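Long-range contacts in putative cell adhesion protein (Parabacteroides distasonis, PDB 3LIU), which probably serves as a subunit of the adhesive pili (fimbriae) that this gut bacterium carries on its surface, as in other members of the FimA/Mfa1 family: residues 60-65 with 75-80; 176-181 with 358-363; 339-344 with 385-390. All coordinates share one frame; numbering follows the deposited sequence. Where two conformers were deposited one is given.

Contact 1. Residues 60-65 with 75-80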
loop_
_atom_site.group_PDB
_atom_site.type_symbol
_atom_site.label_atom_id
_atom_site.label_comp_id
_atom_site.label_asym_id
_atom_site.label_seq_id
_atom_site.Cartn_x
_atom_site.Cartn_y
_atom_site.Cartn_z
ATOM N N TYR A 60 -18.495 0.782 -15.868
ATOM C CA TYR A 60 -18.730 -0.643 -16.012
ATOM C C TYR A 60 -17.554 -1.449 -15.531
ATOM O O TYR A 60 -16.423 -0.953 -15.474
ATOM C CB TYR A 60 -19.016 -1.016 -17.465
ATOM C CG TYR A 60 -17.945 -0.574 -18.425
ATOM C CD1 TYR A 60 -17.891 0.739 -18.862
ATOM C CD2 TYR A 60 -16.996 -1.464 -18.916
ATOM C CE1 TYR A 60 -16.916 1.166 -19.776
ATOM C CE2 TYR A 60 -16.006 -1.037 -19.831
ATOM C CZ TYR A 60 -15.980 0.293 -20.227
ATOM O OH TYR A 60 -15.048 0.763 -21.104
ATOM N N THR A 61 -17.816 -2.716 -15.234
ATOM C CA THR A 61 -16.778 -3.659 -14.783
ATOM C C THR A 61 -16.876 -4.944 -15.595
ATOM O O THR A 61 -17.967 -5.486 -15.775
ATOM C CB THR A 61 -16.874 -3.999 -13.277
ATOM O OG1 THR A 61 -16.674 -2.822 -12.496
ATOM C CG2 THR A 61 -15.755 -5.034 -12.848
ATOM N N LYS A 62 -15.742 -5.406 -16.087
ATOM C CA LYS A 62 -15.638 -6.626 -16.867
ATOM C C LYS A 62 -14.393 -7.376 -16.454
ATOM O O LYS A 62 -13.466 -6.831 -15.826
ATOM C CB LYS A 62 -15.553 -6.338 -18.376
ATOM C CG LYS A 62 -16.790 -5.576 -18.904
ATOM C CD LYS A 62 -16.811 -5.354 -20.393
ATOM C CE LYS A 62 -18.234 -4.914 -20.830
ATOM N NZ LYS A 62 -18.197 -4.140 -22.094
ATOM N N ASP A 63 -14.395 -8.655 -16.766
ATOM C CA ASP A 63 -13.208 -9.478 -16.547
ATOM C C ASP A 63 -12.201 -9.045 -17.579
ATOM O O ASP A 63 -12.567 -8.734 -18.752
ATOM C CB ASP A 63 -13.544 -10.980 -16.667
ATOM C CG ASP A 63 -14.306 -11.490 -15.462
ATOM O OD1 ASP A 63 -14.379 -10.787 -14.435
ATOM O OD2 ASP A 63 -14.843 -12.599 -15.530
ATOM N N ALA A 64 -10.947 -8.977 -17.142
ATOM C CA ALA A 64 -9.852 -8.584 -18.022
ATOM C C ALA A 64 -9.547 -9.786 -18.929
ATOM O O ALA A 64 -9.422 -10.895 -18.439
ATOM C CB ALA A 64 -8.622 -8.181 -17.207
ATOM N N THR A 65 -9.499 -9.562 -20.242
ATOM C CA THR A 65 -9.185 -10.641 -21.174
ATOM C C THR A 65 -7.676 -10.638 -21.476
ATOM O O THR A 65 -7.066 -9.604 -21.740
ATOM C CB THR A 65 -10.025 -10.571 -22.464
ATOM O OG1 THR A 65 -9.902 -9.277 -23.047
ATOM C CG2 THR A 65 -11.516 -10.850 -22.171
ATOM N N GLY A 75 -13.480 -5.534 -23.206
ATOM C CA GLY A 75 -14.146 -5.647 -24.508
ATOM C C GLY A 75 -15.025 -4.465 -24.786
ATOM O O GLY A 75 -15.311 -3.692 -23.870
ATOM N N PRO A 76 -15.457 -4.312 -26.048
ATOM C CA PRO A 76 -16.178 -3.109 -26.409
ATOM C C PRO A 76 -17.338 -2.861 -25.490
ATOM O O PRO A 76 -18.031 -3.791 -25.125
ATOM C CB PRO A 76 -16.658 -3.404 -27.825
ATOM C CG PRO A 76 -15.574 -4.198 -28.385
ATOM C CD PRO A 76 -15.198 -5.140 -27.238
ATOM N N GLN A 77 -17.537 -1.606 -25.121
ATOM C CA GLN A 77 -18.651 -1.218 -24.287
ATOM C C GLN A 77 -19.286 -0.009 -24.916
ATOM O O GLN A 77 -18.584 0.855 -25.413
ATOM C CB GLN A 77 -18.142 -0.853 -22.907
ATOM C CG GLN A 77 -19.158 -0.184 -22.005
ATOM C CD GLN A 77 -20.179 -1.150 -21.478
ATOM O OE1 GLN A 77 -19.943 -2.365 -21.422
ATOM N NE2 GLN A 77 -21.331 -0.614 -21.082
ATOM N N GLU A 78 -20.611 0.071 -24.893
ATOM C CA GLU A 78 -21.273 1.270 -25.391
ATOM C C GLU A 78 -21.070 2.455 -24.436
ATOM O O GLU A 78 -21.177 2.302 -23.231
ATOM C CB GLU A 78 -22.768 1.040 -25.623
ATOM C CG GLU A 78 -23.363 2.044 -26.600
ATOM C CD GLU A 78 -24.863 2.130 -26.460
ATOM O OE1 GLU A 78 -25.540 1.144 -26.813
ATOM O OE2 GLU A 78 -25.363 3.175 -25.976
ATOM N N VAL A 79 -20.798 3.618 -25.012
ATOM C CA VAL A 79 -20.560 4.863 -24.282
ATOM C C VAL A 79 -21.151 5.975 -25.169
ATOM O O VAL A 79 -21.825 5.673 -26.154
ATOM C CB VAL A 79 -19.027 5.077 -23.993
ATOM C CG1 VAL A 79 -18.471 3.966 -23.097
ATOM C CG2 VAL A 79 -18.208 5.143 -25.259
ATOM N N TYR A 80 -20.956 7.240 -24.816
ATOM C CA TYR A 80 -21.385 8.361 -25.685
ATOM C C TYR A 80 -20.212 9.058 -26.358
ATOM O O TYR A 80 -19.061 8.969 -25.887
ATOM C CB TYR A 80 -22.219 9.384 -24.896
ATOM C CG TYR A 80 -23.441 8.769 -24.204
ATOM C CD1 TYR A 80 -24.585 8.451 -24.931
ATOM C CD2 TYR A 80 -23.439 8.510 -22.833
ATOM C CE1 TYR A 80 -25.704 7.893 -24.317
ATOM C CE2 TYR A 80 -24.558 7.948 -22.205
ATOM C CZ TYR A 80 -25.687 7.642 -22.959
ATOM O OH TYR A 80 -26.796 7.082 -22.359
HETATM O O HOH W 1 -14.250 -1.199 -22.909
HETATM O O HOH W 2 -13.252 -8.086 -21.228
#
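The ammonium group of Lys62 reaches across to the neighbouring strand: its NZ donates a hydrogen bond of 2.6 Å to the side-chain oxygen OE1 of Gln77, in the carbonyl plane and on a lone pair. A weak second bond, 3.4 Å long, runs from Lys62 NZ to Gly75 O, and Pro76 O lies 3.1 Å from the same nitrogen. The lysine chain is extended beyond CG, and this carries NZ across to the other strand. Beside it, Gln77 lies on a face of the Tyr60 ring, its CG 3.5 Å from the centroid in a CH-pi contact, and the amide and ring planes are only 18° apart. The ring comes under Gln77 because Tyr60 CG sits between its own backbone N and carbonyl carbon (chi1 55°). A water lies within hydrogen-bonding distance of both Tyr60 OH and Gly75 O, and another joins Asp63 O to Gly75 N. With an alanine in place of Tyr60 the ring face beneath Gln77 would be gone, and the amide would probably be freer to turn away from Lys62. These strands form a beta hairpin, yet here their axes are 9.4 Å apart, as Tyr60 pairs with Val48 and Gln77 with Leu19. With the strands so divided, side chains and a bridging water do the joining, and the lysine charge is likely to polarise the amide carbonyl it meets.

Contact 2. Residues 176-181 with 358-363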
loop_
_atom_site.group_PDB
_atom_site.type_symbol
_atom_site.label_atom_id
_atom_site.label_comp_id
_atom_site.label_asym_id
_atom_site.label_seq_id
_atom_site.Cartn_x
_atom_site.Cartn_y
_atom_site.Cartn_z
ATOM N N ALA A 176 1.363 -0.481 -0.740
ATOM C CA ALA A 176 2.832 -0.582 -0.581
ATOM C C ALA A 176 3.127 -1.928 0.042
ATOM O O ALA A 176 2.239 -2.529 0.678
ATOM C CB ALA A 176 3.401 0.565 0.340
ATOM N N SER A 177 4.378 -2.395 -0.121
ATOM C CA SER A 177 4.807 -3.669 0.427
ATOM C C SER A 177 5.856 -3.398 1.471
ATOM O O SER A 177 6.787 -2.635 1.198
ATOM C CB SER A 177 5.427 -4.520 -0.669
ATOM O OG SER A 177 6.129 -5.627 -0.104
ATOM N N ILE A 178 5.702 -3.962 2.675
ATOM C CA ILE A 178 6.682 -3.757 3.727
ATOM C C ILE A 178 7.198 -5.112 4.179
ATOM O O ILE A 178 6.408 -6.036 4.479
ATOM C CB ILE A 178 6.112 -2.958 4.953
ATOM C CG1 ILE A 178 5.637 -1.578 4.527
ATOM C CG2 ILE A 178 7.162 -2.808 6.058
ATOM C CD1 ILE A 178 4.904 -0.744 5.653
ATOM N N ALA A 179 8.511 -5.247 4.234
ATOM C CA ALA A 179 9.139 -6.506 4.675
ATOM C C ALA A 179 10.400 -6.253 5.474
ATOM O O ALA A 179 11.096 -5.256 5.254
ATOM C CB ALA A 179 9.449 -7.389 3.495
ATOM N N LEU A 180 10.657 -7.158 6.423
ATOM C CA LEU A 180 11.882 -7.227 7.166
ATOM C C LEU A 180 12.860 -8.094 6.373
ATOM O O LEU A 180 12.651 -9.312 6.214
ATOM C CB LEU A 180 11.657 -7.849 8.566
ATOM C CG LEU A 180 12.897 -7.961 9.464
ATOM C CD1 LEU A 180 13.319 -6.604 10.025
ATOM C CD2 LEU A 180 12.711 -8.998 10.591
ATOM N N ALA A 181 13.913 -7.449 5.885
ATOM C CA ALA A 181 14.931 -8.057 5.062
ATOM C C ALA A 181 15.980 -8.710 5.947
ATOM O O ALA A 181 16.554 -9.703 5.579
ATOM C CB ALA A 181 15.569 -6.997 4.179
ATOM N N TYR A 358 5.582 0.950 -3.860
ATOM C CA TYR A 358 6.976 0.766 -3.496
ATOM C C TYR A 358 7.100 -0.408 -2.578
ATOM O O TYR A 358 6.188 -0.723 -1.833
ATOM C CB TYR A 358 7.536 1.988 -2.752
ATOM C CG TYR A 358 7.706 3.225 -3.603
ATOM C CD1 TYR A 358 8.740 3.324 -4.532
ATOM C CD2 TYR A 358 6.822 4.281 -3.496
ATOM C CE1 TYR A 358 8.896 4.479 -5.302
ATOM C CE2 TYR A 358 6.943 5.407 -4.283
ATOM C CZ TYR A 358 7.997 5.513 -5.165
ATOM O OH TYR A 358 8.114 6.646 -5.914
ATOM N N LYS A 359 8.256 -1.056 -2.637
ATOM C CA LYS A 359 8.606 -2.115 -1.737
ATOM C C LYS A 359 9.603 -1.517 -0.761
ATOM O O LYS A 359 10.562 -0.854 -1.171
ATOM C CB LYS A 359 9.276 -3.248 -2.465
ATOM C CG LYS A 359 8.378 -4.045 -3.337
ATOM C CD LYS A 359 8.950 -5.433 -3.482
ATOM C CE LYS A 359 8.015 -6.308 -4.217
ATOM N NZ LYS A 359 8.315 -7.752 -4.017
ATOM N N TYR A 360 9.338 -1.737 0.520
ATOM C CA TYR A 360 10.170 -1.298 1.618
ATOM C C TYR A 360 10.881 -2.527 2.180
ATOM O O TYR A 360 10.226 -3.526 2.570
ATOM C CB TYR A 360 9.303 -0.642 2.691
ATOM C CG TYR A 360 8.740 0.659 2.272
ATOM C CD1 TYR A 360 7.639 0.719 1.428
ATOM C CD2 TYR A 360 9.283 1.857 2.719
ATOM C CE1 TYR A 360 7.105 1.944 1.033
ATOM C CE2 TYR A 360 8.758 3.074 2.328
ATOM C CZ TYR A 360 7.699 3.123 1.471
ATOM O OH TYR A 360 7.198 4.351 1.082
ATOM N N GLU A 361 12.210 -2.493 2.145
ATOM C CA GLU A 361 13.047 -3.579 2.659
ATOM C C GLU A 361 13.808 -3.046 3.848
ATOM O O GLU A 361 14.669 -2.164 3.699
ATOM C CB GLU A 361 14.022 -4.060 1.591
ATOM C CG GLU A 361 13.359 -4.566 0.335
ATOM C CD GLU A 361 12.633 -5.880 0.539
ATOM O OE1 GLU A 361 12.909 -6.571 1.548
ATOM O OE2 GLU A 361 11.788 -6.218 -0.314
ATOM N N ILE A 362 13.446 -3.538 5.048
ATOM C CA ILE A 362 13.970 -3.034 6.336
ATOM C C ILE A 362 15.008 -4.018 6.907
ATOM O O ILE A 362 14.736 -5.208 7.043
ATOM C CB ILE A 362 12.803 -2.815 7.346
ATOM C CG1 ILE A 362 11.794 -1.815 6.738
ATOM C CG2 ILE A 362 13.334 -2.367 8.720
ATOM C CD1 ILE A 362 10.600 -1.536 7.539
ATOM N N SER A 363 16.207 -3.523 7.178
ATOM C CA SER A 363 17.255 -4.305 7.813
ATOM C C SER A 363 17.566 -3.694 9.160
ATOM O O SER A 363 17.934 -2.514 9.247
ATOM C CB SER A 363 18.525 -4.302 6.948
ATOM O OG SER A 363 18.225 -4.851 5.684
HETATM O O HOH W 3 8.717 -5.303 0.506
#
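Ile178 lays its CG2 branch against the CD1 end of Ile362, at 4.0 Å, the two side chains crossing at a slant on one face of the paired strands. With chi2 at 178°, the Ile362 chain stays extended and CD1 reaches the isoleucine on the other strand. Further along, Tyr360 turns the edge of its ring to the neighbouring backbone: its CD1 lies 3.5 Å from Ser177 O, near the ring plane, while CE1 meets Ala176 CB. At the other end Leu180 CD1 comes to 3.6 Å from Ile362 O. This face is an apolar one, covered by Leu309 and Val311 of strand 308-319, and Leu200 and Val203 add to the cover over Leu180. Between the two faces runs a regular parallel beta pairing of strands 172-185 and 358-366, twisted by 31° and made by segments with 176 residues between them. Ser177 N bonds to Tyr358 O and Tyr360 N to Ser177 O; the same alternation continues through Ala179 and Ile362 and finishes where Ala181 N meets Ile362 O at 2.7 Å. The opposite face, with Ser177, Ala179, Lys359 and Glu361, is more polar. There Ser177 OG, anti to its own backbone nitrogen (chi1 166°), accepts a hydrogen bond of 2.7 Å from a water that also donates to Tyr360 O. Glu281 ties both strands together on this side, bonding to Ser177 OG through one carboxylate oxygen and forming a salt bridge to Lys359 NZ through the other.

Contact 3. Residues 339-344 with 385-390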
loop_
_atom_site.group_PDB
_atom_site.type_symbol
_atom_site.label_atom_id
_atom_site.label_comp_id
_atom_site.label_asym_id
_atom_site.label_seq_id
_atom_site.Cartn_x
_atom_site.Cartn_y
_atom_site.Cartn_z
ATOM N N GLU A 339 10.861 6.942 7.768
ATOM C CA GLU A 339 11.368 8.158 8.379
ATOM C C GLU A 339 12.647 8.664 7.676
ATOM O O GLU A 339 12.855 9.870 7.470
ATOM C CB GLU A 339 11.629 7.853 9.842
ATOM C CG GLU A 339 12.360 8.963 10.591
ATOM C CD GLU A 339 12.516 8.640 12.071
ATOM O OE1 GLU A 339 12.959 7.517 12.410
ATOM O OE2 GLU A 339 12.170 9.505 12.885
ATOM N N GLU A 340 13.497 7.710 7.328
ATOM C CA GLU A 340 14.658 7.898 6.461
ATOM C C GLU A 340 14.752 6.646 5.554
ATOM O O GLU A 340 14.680 5.486 6.041
ATOM C CB GLU A 340 15.929 8.085 7.312
ATOM C CG GLU A 340 17.226 8.349 6.513
ATOM C CD GLU A 340 17.286 9.752 5.903
ATOM O OE1 GLU A 340 16.550 10.623 6.370
ATOM O OE2 GLU A 340 18.081 9.986 4.972
ATOM N N VAL A 341 14.896 6.878 4.258
ATOM C CA VAL A 341 15.023 5.810 3.278
ATOM C C VAL A 341 16.245 6.035 2.369
ATOM O O VAL A 341 16.711 7.171 2.172
ATOM C CB VAL A 341 13.752 5.648 2.428
ATOM C CG1 VAL A 341 12.549 5.408 3.360
ATOM C CG2 VAL A 341 13.501 6.896 1.499
ATOM N N THR A 342 16.760 4.924 1.860
ATOM C CA THR A 342 17.680 4.864 0.744
ATOM C C THR A 342 16.825 4.551 -0.452
ATOM O O THR A 342 16.011 3.621 -0.412
ATOM C CB THR A 342 18.769 3.778 1.017
ATOM O OG1 THR A 342 19.629 4.278 2.031
ATOM C CG2 THR A 342 19.660 3.458 -0.222
ATOM N N ILE A 343 16.944 5.371 -1.481
ATOM C CA ILE A 343 16.094 5.278 -2.680
ATOM C C ILE A 343 17.016 5.467 -3.891
ATOM O O ILE A 343 18.129 5.966 -3.729
ATOM C CB ILE A 343 14.881 6.291 -2.596
ATOM C CG1 ILE A 343 13.802 5.964 -3.629
ATOM C CG2 ILE A 343 15.335 7.747 -2.734
ATOM C CD1 ILE A 343 12.411 6.553 -3.301
ATOM N N ASP A 344 16.578 4.985 -5.055
ATOM C CA ASP A 344 17.341 4.973 -6.319
ATOM C C ASP A 344 18.748 4.472 -6.137
ATOM O O ASP A 344 19.690 5.089 -6.614
ATOM C CB ASP A 344 17.402 6.364 -6.969
ATOM C CG ASP A 344 16.029 6.913 -7.300
ATOM O OD1 ASP A 344 15.122 6.120 -7.655
ATOM O OD2 ASP A 344 15.852 8.150 -7.216
ATOM N N ALA A 385 17.989 1.080 12.069
ATOM C CA ALA A 385 17.313 0.573 10.892
ATOM C C ALA A 385 17.799 1.237 9.613
ATOM O O ALA A 385 18.025 2.415 9.581
ATOM C CB ALA A 385 15.794 0.769 11.017
ATOM N N SER A 386 17.930 0.427 8.580
ATOM C CA SER A 386 18.220 0.815 7.241
ATOM C C SER A 386 17.046 0.327 6.379
ATOM O O SER A 386 16.774 -0.892 6.316
ATOM C CB SER A 386 19.484 0.091 6.814
ATOM O OG SER A 386 19.756 0.307 5.457
ATOM N N VAL A 387 16.388 1.277 5.712
ATOM C CA VAL A 387 15.210 1.025 4.900
ATOM C C VAL A 387 15.526 1.362 3.436
ATOM O O VAL A 387 15.793 2.513 3.103
ATOM C CB VAL A 387 14.014 1.828 5.448
ATOM C CG1 VAL A 387 12.720 1.533 4.726
ATOM C CG2 VAL A 387 13.845 1.543 6.976
ATOM N N LYS A 388 15.512 0.341 2.572
ATOM C CA LYS A 388 15.617 0.528 1.130
ATOM C C LYS A 388 14.247 0.577 0.561
ATOM O O LYS A 388 13.410 -0.289 0.863
ATOM C CB LYS A 388 16.299 -0.633 0.445
ATOM C CG LYS A 388 17.748 -0.793 0.762
ATOM C CD LYS A 388 18.299 -1.961 -0.051
ATOM C CE LYS A 388 19.743 -2.304 0.322
ATOM N NZ LYS A 388 20.150 -3.547 -0.401
ATOM N N VAL A 389 14.029 1.571 -0.281
ATOM C CA VAL A 389 12.832 1.687 -1.059
ATOM C C VAL A 389 13.159 1.456 -2.536
ATOM O O VAL A 389 14.073 2.077 -3.080
ATOM C CB VAL A 389 12.177 3.078 -0.890
ATOM C CG1 VAL A 389 11.009 3.217 -1.853
ATOM C CG2 VAL A 389 11.698 3.251 0.539
ATOM N N GLU A 390 12.379 0.564 -3.144
ATOM C CA GLU A 390 12.478 0.144 -4.535
ATOM C C GLU A 390 11.107 0.313 -5.166
ATOM O O GLU A 390 10.113 -0.091 -4.549
ATOM C CB GLU A 390 12.799 -1.360 -4.608
ATOM C CG GLU A 390 13.793 -1.900 -3.571
ATOM C CD GLU A 390 15.249 -1.771 -3.991
ATOM O OE1 GLU A 390 15.532 -1.285 -5.116
ATOM O OE2 GLU A 390 16.121 -2.169 -3.179
HETATM O O HOH W 4 17.207 4.305 5.864
HETATM O O HOH W 5 14.305 3.135 -5.557
#
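Val341 and Val389 make the tight part of this contact, with Val341 CG1 only 3.7 Å from Val389 CG2, whereas at both ends of the short pairing water stands between the backbones. The two valines meet at a slant, branch against branch. Val389 CG2 lies beside its own backbone nitrogen, and from there it touches both CB and CG1 of Val341. The other branch, Val389 CG1, is anti to that nitrogen (chi1 173°) and meets Ile343 CD1 at 3.9 Å, these two side chains lying side by side and pointing the same way. Val387 CG1 closes the row against Val341 CG1 at 4.1 Å. The side chain of Phe352 touches Val341, Ile343 and Val389, making this the buried face of the contact. The backbones behind it form a single beta bridge, centred on Thr342 and Lys388, between strands whose N-to-C directions differ by 46°: Thr342 N donates to Val387 O, and Val389 N returns a bond to Thr342 O, both nearly straight. Strand 340-343 also pairs with 347-350 in a small antiparallel hairpin, which this bridge fastens to the edge of strand 383-391. Beyond the bridge the strands diverge. One water accepts from Val387 N and donates to Glu340 O at 2.8 Å. At the other end Asp344 takes up a left-handed backbone conformation, and its N gives its proton to a second water, which passes a 2.7 Å bond on to Val389 O. Glu340 and Lys388 are exposed, and Thr342, whose OG1 bonds to Lys348 NZ of the hairpin partner, is itself only partly covered.

Contacts 2 and 3 are neighbours, their centres 9 Å apart, whereas contact 1 lies about 36 Å from the centre of contact 2 and 40 Å from that of contact 3, on the other side of the chain's centre from the latter. Strands 358-366 and 383-391 follow each other in sequence and pair antiparallel, with Glu361 and Lys388 joined through their backbones, and Tyr358 and Tyr360 pack on Val389. The row thus runs from 172-185 through 358-366 and 383-391 to 340-343. Along the chain contact 1 closes first, while the segments of contacts 2 and 3 alternate. The elongated subunit therefore combines a local hairpin at one end with long-range pairing nearer its middle.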